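Local coordinates for protein amino Transferase (Eubacterium rectale, PDB 3ELE) that probably transfers amino groups between amino acids and keto acids, using bound pyridoxal-5'-phosphate, as a dimeric class I and II aminotransferase, at residues K26-A29 / A30-G33; Y244-S247 / K248-S251; L250-P253 / G254-I257. All blocks are in the same frame, centred on the assembly; numbering follows the deposited sequence.

Contact 1: K26-A29 / A30-G33; sequences KKRA and AIVG
Arg-28 sends its side chain forward along the last turn of helix 17-32, where its guanidinium meets Ile-31 and Val-32, three and four residues on. The chain is folded rather than extended: beyond a first torsion that sets CG beside the backbone N, it bends again at chi2 (-58°) and chi3 (-61°), and this turn brings the terminal nitrogens over the following residues. The two nitrogens then part. NH2 comes to 3.2 Å from CG1 of Val-32, a tight approach, whereas NH1 lies 4.0 Å from CD1 of Ile-31. Both methyls approach the guanidinium obliquely. In the backbone, Arg-28 O accepts a nearly straight bond from Val-32 N at 2.8 Å and a weak one from Ile-31 N at 3.1 Å, so the alpha-helical i+4 bond is the main one, with a weak i+3 bond beside it. One residue later, Gly-33 N bonds to Ala-29 O at 2.8 Å. Gly-33 has a positive phi (89°) and ends the helix. The salt bridge from Arg-28 NE goes to Asp-356, and Val-37 also touches both Arg-28 and Val-32. Within the turn, therefore, the arginine makes only apolar side-chain contacts, while its charge is answered by Asp-356. Its place near the helix C-terminus, where carbonyls carry partial negative charge, would probably be electrostatically favourable.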
ATOM      1  N   LYS A  26      -9.441 -21.803  17.837  1.00 43.87           N
ATOM      2  CA  LYS A  26      -8.208 -21.926  18.632  1.00 45.15           C
ATOM      3  C   LYS A  26      -8.530 -22.130  20.109  1.00 44.85           C
ATOM      4  O   LYS A  26      -7.869 -22.938  20.770  1.00 44.02           O
ATOM      5  CB  LYS A  26      -7.280 -20.723  18.453  1.00 45.16           C
ATOM      6  CG  LYS A  26      -6.739 -20.572  17.036  1.00 46.99           C
ATOM      7  CD  LYS A  26      -5.486 -19.691  16.978  1.00 47.40           C
ATOM      8  CE  LYS A  26      -5.765 -18.263  17.412  1.00 53.61           C
ATOM      9  NZ  LYS A  26      -4.595 -17.322  17.304  1.00 55.51           N
ATOM     10  N   LYS A  27      -9.544 -21.408  20.604  1.00 45.03           N
ATOM     11  CA  LYS A  27     -10.041 -21.551  21.989  1.00 46.00           C
ATOM     12  C   LYS A  27     -10.646 -22.937  22.194  1.00 44.67           C
ATOM     13  O   LYS A  27     -10.446 -23.553  23.236  1.00 44.40           O
ATOM     14  CB  LYS A  27     -11.051 -20.439  22.353  1.00 46.16           C
ATOM     15  CG  LYS A  27     -10.414 -19.048  22.428  1.00 50.02           C
ATOM     16  CD  LYS A  27     -11.390 -17.900  22.802  1.00 49.15           C
ATOM     17  CE  LYS A  27     -12.388 -17.605  21.690  1.00 56.44           C
ATOM     18  NZ  LYS A  27     -13.177 -16.345  21.869  1.00 58.66           N
ATOM     19  N   ARG A  28     -11.375 -23.422  21.186  1.00 44.02           N
ATOM     20  CA  ARG A  28     -11.941 -24.777  21.192  1.00 42.89           C
ATOM     21  C   ARG A  28     -10.858 -25.873  21.105  1.00 42.93           C
ATOM     22  O   ARG A  28     -11.010 -26.933  21.718  1.00 42.68           O
ATOM     23  CB  ARG A  28     -12.984 -24.953  20.070  1.00 42.73           C
ATOM     24  CG  ARG A  28     -14.340 -24.252  20.298  1.00 42.21           C
ATOM     25  CD  ARG A  28     -15.079 -24.668  21.576  1.00 41.90           C
ATOM     26  NE  ARG A  28     -15.421 -26.086  21.599  1.00 40.17           N
ATOM     27  CZ  ARG A  28     -15.865 -26.763  22.653  1.00 41.39           C
ATOM     28  NH1 ARG A  28     -15.989 -26.212  23.859  1.00 44.75           N
ATOM     29  NH2 ARG A  28     -16.154 -28.045  22.499  1.00 43.05           N
ATOM     30  N   ALA A  29      -9.787 -25.610  20.348  1.00 42.32           N
ATOM     31  CA  ALA A  29      -8.642 -26.516  20.237  1.00 40.33           C
ATOM     32  C   ALA A  29      -8.023 -26.762  21.615  1.00 40.79           C
ATOM     33  O   ALA A  29      -7.653 -27.893  21.926  1.00 39.31           O
ATOM     34  CB  ALA A  29      -7.585 -25.962  19.270  1.00 38.91           C
ATOM     35  N   ALA A  30      -7.920 -25.704  22.424  1.00 41.40           N
ATOM     36  CA  ALA A  30      -7.419 -25.808  23.803  1.00 42.13           C
ATOM     37  C   ALA A  30      -8.265 -26.724  24.690  1.00 42.15           C
ATOM     38  O   ALA A  30      -7.727 -27.395  25.573  1.00 43.76           O
ATOM     39  CB  ALA A  30      -7.314 -24.397  24.448  1.00 43.16           C
ATOM     40  N   ILE A  31      -9.572 -26.787  24.424  1.00 41.20           N
ATOM     41  CA  ILE A  31     -10.521 -27.576  25.221  1.00 39.64           C
ATOM     42  C   ILE A  31     -10.691 -29.014  24.729  1.00 38.57           C
ATOM     43  O   ILE A  31     -10.640 -29.932  25.538  1.00 36.89           O
ATOM     44  CB  ILE A  31     -11.903 -26.856  25.300  1.00 39.59           C
ATOM     45  CG1 ILE A  31     -11.732 -25.455  25.918  1.00 39.09           C
ATOM     46  CG2 ILE A  31     -12.907 -27.668  26.120  1.00 37.26           C
ATOM     47  CD1 ILE A  31     -12.980 -24.626  25.908  1.00 40.55           C
ATOM     48  N   VAL A  32     -10.878 -29.195  23.415  1.00 37.31           N
ATOM     49  CA  VAL A  32     -11.127 -30.517  22.798  1.00 35.47           C
ATOM     50  C   VAL A  32     -10.022 -31.061  21.878  1.00 36.47           C
ATOM     51  O   VAL A  32     -10.182 -32.155  21.351  1.00 36.68           O
ATOM     52  CB  VAL A  32     -12.470 -30.510  21.974  1.00 35.68           C
ATOM     53  CG1 VAL A  32     -13.647 -30.060  22.847  1.00 35.58           C
ATOM     54  CG2 VAL A  32     -12.348 -29.649  20.732  1.00 27.22           C
ATOM     55  N   GLY A  33      -8.921 -30.328  21.684  1.00 38.37           N
ATOM     56  CA  GLY A  33      -7.819 -30.761  20.810  1.00 40.31           C
ATOM     57  C   GLY A  33      -8.048 -30.304  19.381  1.00 43.51           C
ATOM     58  O   GLY A  33      -9.184 -30.327  18.895  1.00 44.95           O
TER

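Contact 2: Y244-S247 / K248-S251; sequences YSYS and KSLS. With PLP (pyridoxal-5'-phosphate), chain E.
The ring of Tyr-246, whose CD2 lies 3.5 Å from CD1 of Leu-250, has Tyr-244 over one face: CE2 of Tyr-244 stands 3.6 Å above the plane, over the ring centre. Tyr-246 CE1 in turn lies in the plane of the Tyr-244 ring, at its edge, and the ring planes are nearly perpendicular: a T-shaped (edge-to-face) geometry. Leu-250 runs alongside Tyr-246 and meets its ring obliquely. The backbone is linked too: Leu-250 N bonds to Tyr-246 O at 3.2 Å, although the donor sits 44° above the carbonyl plane. Ser-249 OG donates to Tyr-244 OH at 2.9 Å, and this buried hydroxyl has a second polar partner in Glu-222. A water joins Ser-249 N to Ser-245 O. On the cofactor side, Ser-245 OG donates to O1P of PLP at 2.6 Å, while Ser-247 OG lies 2.8 Å from O2P and 2.9 Å from O1P, its single proton not assigned between them. Lys-248, bent at chi2 (82°) and otherwise extended, brings NZ to 3.1 Å from C4A of PLP, too far for a covalent bond. Tyr-72 of the second subunit is a weak partner of the same nitrogen. Two phosphate-binding serines separated by one residue, the second directly before a lysine at the cofactor aldehyde, are the Ser-X-Ser-Lys signature of fold-type I aminotransferases, consistent with Lys-248 being the Schiff-base lysine.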
ATOM      1  N   TYR A 244      -4.805  -8.513 -10.526  1.00 32.46           N
ATOM      2  CA  TYR A 244      -4.195  -9.775 -10.240  1.00 33.56           C
ATOM      3  C   TYR A 244      -3.220  -9.632  -9.067  1.00 33.90           C
ATOM      4  O   TYR A 244      -2.811  -8.527  -8.719  1.00 34.43           O
ATOM      5  CB  TYR A 244      -3.487 -10.259 -11.514  1.00 33.57           C
ATOM      6  CG  TYR A 244      -2.882 -11.631 -11.360  1.00 32.15           C
ATOM      7  CD1 TYR A 244      -3.684 -12.786 -11.427  1.00 33.10           C
ATOM      8  CD2 TYR A 244      -1.521 -11.784 -11.055  1.00 35.25           C
ATOM      9  CE1 TYR A 244      -3.137 -14.050 -11.244  1.00 30.71           C
ATOM     10  CE2 TYR A 244      -0.961 -13.050 -10.870  1.00 29.45           C
ATOM     11  CZ  TYR A 244      -1.766 -14.178 -10.971  1.00 31.94           C
ATOM     12  OH  TYR A 244      -1.190 -15.417 -10.784  1.00 28.30           O
ATOM     13  N   SER A 245      -2.936 -10.748  -8.414  1.00 34.00           N
ATOM     14  CA  SER A 245      -1.897 -10.818  -7.406  1.00 33.84           C
ATOM     15  C   SER A 245      -1.345 -12.237  -7.352  1.00 33.69           C
ATOM     16  O   SER A 245      -1.982 -13.176  -7.826  1.00 32.71           O
ATOM     17  CB  SER A 245      -2.397 -10.373  -6.038  1.00 34.79           C
ATOM     18  OG  SER A 245      -3.130 -11.385  -5.376  1.00 38.16           O
ATOM     19  N   TYR A 246      -0.160 -12.363  -6.757  1.00 34.63           N
ATOM     20  CA  TYR A 246       0.527 -13.649  -6.580  1.00 34.35           C
ATOM     21  C   TYR A 246       0.243 -14.287  -5.210  1.00 35.04           C
ATOM     22  O   TYR A 246       0.941 -15.215  -4.807  1.00 35.22           O
ATOM     23  CB  TYR A 246       2.033 -13.473  -6.851  1.00 34.85           C
ATOM     24  CG  TYR A 246       2.292 -13.043  -8.277  1.00 34.49           C
ATOM     25  CD1 TYR A 246       2.277 -11.687  -8.628  1.00 35.51           C
ATOM     26  CD2 TYR A 246       2.502 -13.982  -9.293  1.00 37.20           C
ATOM     27  CE1 TYR A 246       2.484 -11.274  -9.942  1.00 38.26           C
ATOM     28  CE2 TYR A 246       2.724 -13.566 -10.641  1.00 35.28           C
ATOM     29  CZ  TYR A 246       2.704 -12.212 -10.945  1.00 35.73           C
ATOM     30  OH  TYR A 246       2.910 -11.752 -12.230  1.00 33.75           O
ATOM     31  N   SER A 247      -0.815 -13.814  -4.526  1.00 36.35           N
ATOM     32  CA  SER A 247      -1.201 -14.299  -3.205  1.00 37.02           C
ATOM     33  C   SER A 247      -1.602 -15.779  -3.208  1.00 37.85           C
ATOM     34  O   SER A 247      -1.256 -16.498  -2.277  1.00 36.72           O
ATOM     35  CB  SER A 247      -2.321 -13.432  -2.609  1.00 36.79           C
ATOM     36  OG  SER A 247      -1.919 -12.056  -2.506  1.00 40.50           O
ATOM     37  N   LYS A 248      -2.294 -16.227  -4.255  1.00 38.38           N
ATOM     38  CA  LYS A 248      -2.743 -17.634  -4.372  1.00 37.99           C
ATOM     39  C   LYS A 248      -1.885 -18.500  -5.281  1.00 37.29           C
ATOM     40  O   LYS A 248      -1.598 -19.669  -4.953  1.00 35.00           O
ATOM     41  CB  LYS A 248      -4.200 -17.692  -4.838  1.00 38.09           C
ATOM     42  CG  LYS A 248      -5.206 -17.365  -3.757  1.00 43.16           C
ATOM     43  CD  LYS A 248      -5.419 -15.893  -3.536  1.00 48.25           C
ATOM     44  CE  LYS A 248      -6.109 -15.608  -2.212  1.00 52.02           C
ATOM     45  NZ  LYS A 248      -6.253 -14.145  -2.017  1.00 56.84           N
ATOM     46  N   SER A 249      -1.494 -17.933  -6.422  1.00 37.00           N
ATOM     47  CA  SER A 249      -0.693 -18.624  -7.433  1.00 37.35           C
ATOM     48  C   SER A 249       0.680 -19.036  -6.898  1.00 37.34           C
ATOM     49  O   SER A 249       1.086 -20.162  -7.085  1.00 37.77           O
ATOM     50  CB  SER A 249      -0.575 -17.773  -8.709  1.00 37.47           C
ATOM     51  OG  SER A 249       0.170 -16.605  -8.481  1.00 40.90           O
ATOM     52  N   LEU A 250       1.343 -18.128  -6.182  1.00 37.95           N
ATOM     53  CA  LEU A 250       2.646 -18.368  -5.552  1.00 37.12           C
ATOM     54  C   LEU A 250       2.589 -18.533  -4.015  1.00 37.47           C
ATOM     55  O   LEU A 250       3.634 -18.727  -3.398  1.00 36.59           O
ATOM     56  CB  LEU A 250       3.619 -17.232  -5.930  1.00 36.23           C
ATOM     57  CG  LEU A 250       4.101 -17.161  -7.380  1.00 34.26           C
ATOM     58  CD1 LEU A 250       4.897 -15.861  -7.604  1.00 28.79           C
ATOM     59  CD2 LEU A 250       4.943 -18.402  -7.755  1.00 33.68           C
ATOM     60  N   SER A 251       1.399 -18.470  -3.405  1.00 36.94           N
ATOM     61  CA  SER A 251       1.247 -18.569  -1.936  1.00 36.71           C
ATOM     62  C   SER A 251       2.037 -17.485  -1.180  1.00 35.42           C
ATOM     63  O   SER A 251       2.674 -17.753  -0.141  1.00 34.45           O
ATOM     64  CB  SER A 251       1.562 -19.987  -1.409  1.00 35.29           C
ATOM     65  OG  SER A 251       0.594 -20.897  -1.859  1.00 38.43           O
TER
HETATM   66  N1  PLP E 500     -10.213 -10.897  -4.281  1.00 37.68           N
HETATM   67  C2  PLP E 500     -10.782 -12.066  -3.770  1.00 36.80           C
HETATM   68  C2A PLP E 500     -12.024 -12.608  -4.401  1.00 37.04           C
HETATM   69  C3  PLP E 500     -10.174 -12.741  -2.692  1.00 38.88           C
HETATM   70  O3  PLP E 500     -10.719 -13.901  -2.196  1.00 31.83           O
HETATM   71  C4  PLP E 500      -9.006 -12.219  -2.091  1.00 45.59           C
HETATM   72  C4A PLP E 500      -8.686 -12.732  -0.699  1.00 49.92           C
HETATM   73  O4A PLP E 500      -9.200 -12.201   0.286  1.00 55.32           O
HETATM   74  C5  PLP E 500      -8.442 -11.023  -2.633  1.00 44.80           C
HETATM   75  C6  PLP E 500      -9.058 -10.368  -3.728  1.00 35.02           C
HETATM   76  C5A PLP E 500      -7.213 -10.358  -2.051  1.00 40.76           C
HETATM   77  O4P PLP E 500      -6.019 -10.778  -2.633  1.00 41.95           O
HETATM   78  P   PLP E 500      -4.668 -10.024  -2.180  1.00 42.04           P
HETATM   79  O1P PLP E 500      -3.719  -9.944  -3.341  1.00 36.27           O
HETATM   80  O2P PLP E 500      -3.982 -10.842  -1.125  1.00 39.54           O
HETATM   81  O3P PLP E 500      -4.938  -8.652  -1.656  1.00 30.73           O
HETATM   82  O   HOH W   1      -2.795 -15.401  -6.998  1.00 27.32           O

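Contact 3: L250-P253 / G254-I257; sequences LSLP and GERI. With PLP (pyridoxal-5'-phosphate), chain E.
Bends at chi2 (-47°) and chi3 (-61°) curl the side chain of Arg-256 back on itself, so that NH1 reaches O of Pro-253 at 2.8 Å. The donor lies in the plane of that carbonyl, whereas the oxygen stands slightly out of the guanidinium plane, by 19°. The same NH1 donates to O2P of PLP at 3.0 Å, and NH2 to O3P at 3.1 Å; the phosphorus lies at the edge of the guanidinium and in its plane, which fits two side-by-side bonds to one phosphate. Upstream, a turn is closed by Glu-255 N, bonded to Leu-252 O at 3.1 Å from well above the carbonyl plane. A water accepts from Ile-257 N and donates to Leu-252 O, 2.8 Å away. CB of Leu-252 packs against CG of Glu-255 at 4.0 Å, but the carboxylate leads away to His-70 and Leu-291 of the second subunit. NH1 thus bonds both the Pro-253 carbonyl and O2P; with the NH2 bond to O3P, this limits rotation of the buried guanidinium. The Pro-253 carbonyl probably helps orient Arg-256 as a second-shell group, and the guanidinium would probably offset part of the phosphate charge.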
ATOM      1  N   LEU A 250       1.343 -18.128  -6.182  1.00 37.95           N
ATOM      2  CA  LEU A 250       2.646 -18.368  -5.552  1.00 37.12           C
ATOM      3  C   LEU A 250       2.589 -18.533  -4.015  1.00 37.47           C
ATOM      4  O   LEU A 250       3.634 -18.727  -3.398  1.00 36.59           O
ATOM      5  CB  LEU A 250       3.619 -17.232  -5.930  1.00 36.23           C
ATOM      6  CG  LEU A 250       4.101 -17.161  -7.380  1.00 34.26           C
ATOM      7  CD1 LEU A 250       4.897 -15.861  -7.604  1.00 28.79           C
ATOM      8  CD2 LEU A 250       4.943 -18.402  -7.755  1.00 33.68           C
ATOM      9  N   SER A 251       1.399 -18.470  -3.405  1.00 36.94           N
ATOM     10  CA  SER A 251       1.247 -18.569  -1.936  1.00 36.71           C
ATOM     11  C   SER A 251       2.037 -17.485  -1.180  1.00 35.42           C
ATOM     12  O   SER A 251       2.674 -17.753  -0.141  1.00 34.45           O
ATOM     13  CB  SER A 251       1.562 -19.987  -1.409  1.00 35.29           C
ATOM     14  OG  SER A 251       0.594 -20.897  -1.859  1.00 38.43           O
ATOM     15  N   LEU A 252       1.961 -16.255  -1.704  1.00 34.50           N
ATOM     16  CA  LEU A 252       2.653 -15.110  -1.136  1.00 34.66           C
ATOM     17  C   LEU A 252       1.670 -13.998  -0.700  1.00 35.39           C
ATOM     18  O   LEU A 252       1.911 -12.827  -1.005  1.00 34.73           O
ATOM     19  CB  LEU A 252       3.679 -14.582  -2.161  1.00 34.41           C
ATOM     20  CG  LEU A 252       4.705 -15.540  -2.756  1.00 32.01           C
ATOM     21  CD1 LEU A 252       5.568 -14.857  -3.775  1.00 31.37           C
ATOM     22  CD2 LEU A 252       5.585 -16.188  -1.671  1.00 31.33           C
ATOM     23  N   PRO A 253       0.591 -14.348   0.057  1.00 36.38           N
ATOM     24  CA  PRO A 253      -0.395 -13.319   0.425  1.00 36.61           C
ATOM     25  C   PRO A 253       0.123 -12.178   1.303  1.00 36.66           C
ATOM     26  O   PRO A 253      -0.348 -11.050   1.166  1.00 35.46           O
ATOM     27  CB  PRO A 253      -1.487 -14.114   1.151  1.00 35.92           C
ATOM     28  CG  PRO A 253      -0.848 -15.261   1.660  1.00 37.09           C
ATOM     29  CD  PRO A 253       0.214 -15.638   0.666  1.00 37.15           C
ATOM     30  N   GLY A 254       1.046 -12.490   2.198  1.00 37.25           N
ATOM     31  CA  GLY A 254       1.682 -11.506   3.053  1.00 37.11           C
ATOM     32  C   GLY A 254       2.743 -10.652   2.382  1.00 36.20           C
ATOM     33  O   GLY A 254       3.130  -9.657   2.966  1.00 34.78           O
ATOM     34  N   GLU A 255       3.218 -11.031   1.186  1.00 36.83           N
ATOM     35  CA  GLU A 255       4.268 -10.269   0.466  1.00 37.14           C
ATOM     36  C   GLU A 255       3.791  -9.046  -0.347  1.00 38.03           C
ATOM     37  O   GLU A 255       4.591  -8.153  -0.646  1.00 38.93           O
ATOM     38  CB  GLU A 255       5.150 -11.220  -0.355  1.00 37.03           C
ATOM     39  CG  GLU A 255       5.732 -12.427   0.441  1.00 37.46           C
ATOM     40  CD  GLU A 255       6.509 -12.072   1.713  1.00 36.82           C
ATOM     41  OE1 GLU A 255       6.654 -10.880   2.072  1.00 35.89           O
ATOM     42  OE2 GLU A 255       7.009 -13.008   2.383  1.00 43.39           O
ATOM     43  N   ARG A 256       2.499  -8.994  -0.668  1.00 37.86           N
ATOM     44  CA  ARG A 256       1.854  -7.823  -1.288  1.00 37.24           C
ATOM     45  C   ARG A 256       2.438  -7.490  -2.663  1.00 37.09           C
ATOM     46  O   ARG A 256       3.177  -6.522  -2.824  1.00 38.07           O
ATOM     47  CB  ARG A 256       1.907  -6.589  -0.332  1.00 35.86           C
ATOM     48  CG  ARG A 256       1.626  -6.866   1.151  1.00 34.55           C
ATOM     49  CD  ARG A 256       0.403  -7.729   1.366  1.00 36.62           C
ATOM     50  NE  ARG A 256      -0.810  -7.120   0.850  1.00 37.31           N
ATOM     51  CZ  ARG A 256      -1.823  -7.729   0.232  1.00 36.79           C
ATOM     52  NH1 ARG A 256      -1.791  -9.003  -0.107  1.00 34.73           N
ATOM     53  NH2 ARG A 256      -2.868  -6.997  -0.143  1.00 41.17           N
ATOM     54  N   ILE A 257       2.144  -8.335  -3.641  1.00 36.95           N
ATOM     55  CA  ILE A 257       2.615  -8.114  -5.017  1.00 35.32           C
ATOM     56  C   ILE A 257       1.553  -8.533  -6.034  1.00 33.14           C
ATOM     57  O   ILE A 257       1.074  -9.667  -6.042  1.00 31.88           O
ATOM     58  CB  ILE A 257       3.999  -8.798  -5.246  1.00 35.58           C
ATOM     59  CG1 ILE A 257       4.546  -8.522  -6.662  1.00 36.97           C
ATOM     60  CG2 ILE A 257       3.942 -10.315  -4.911  1.00 34.52           C
ATOM     61  CD1 ILE A 257       4.766  -7.076  -7.003  1.00 35.25           C
TER
HETATM   62  N1  PLP E 500     -10.213 -10.897  -4.281  1.00 37.68           N
HETATM   63  C2  PLP E 500     -10.782 -12.066  -3.770  1.00 36.80           C
HETATM   64  C2A PLP E 500     -12.024 -12.608  -4.401  1.00 37.04           C
HETATM   65  C3  PLP E 500     -10.174 -12.741  -2.692  1.00 38.88           C
HETATM   66  O3  PLP E 500     -10.719 -13.901  -2.196  1.00 31.83           O
HETATM   67  C4  PLP E 500      -9.006 -12.219  -2.091  1.00 45.59           C
HETATM   68  C4A PLP E 500      -8.686 -12.732  -0.699  1.00 49.92           C
HETATM   69  O4A PLP E 500      -9.200 -12.201   0.286  1.00 55.32           O
HETATM   70  C5  PLP E 500      -8.442 -11.023  -2.633  1.00 44.80           C
HETATM   71  C6  PLP E 500      -9.058 -10.368  -3.728  1.00 35.02           C
HETATM   72  C5A PLP E 500      -7.213 -10.358  -2.051  1.00 40.76           C
HETATM   73  O4P PLP E 500      -6.019 -10.778  -2.633  1.00 41.95           O
HETATM   74  P   PLP E 500      -4.668 -10.024  -2.180  1.00 42.04           P
HETATM   75  O1P PLP E 500      -3.719  -9.944  -3.341  1.00 36.27           O
HETATM   76  O2P PLP E 500      -3.982 -10.842  -1.125  1.00 39.54           O
HETATM   77  O3P PLP E 500      -4.938  -8.652  -1.656  1.00 30.73           O
HETATM   78  O   HOH W   2       0.576 -10.879  -2.531  1.00 23.96           O

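From the N terminus, contact 1 comes first and finishes helix 17-32 at the surface; its centre is about 31 Å from that of contact 2 and about 29 Å from that of contact 3, and it touches neither. Contacts 2 and 3 overlap at Leu-250 and Ser-251, one beginning where the other ends, with centres about 6 Å apart. Together they fold the connection between strands 240-245 and 258-261, antiparallel neighbours in the seven-stranded sheet. They meet again where Tyr-246 N lies 3.1 Å from Ile-257 O, a probable hydrogen bond, so the connection folds back on itself. No contact encloses another. Contacts 2 and 3 both reach PLP and the second subunit, linking sheet, cofactor and dimer interface.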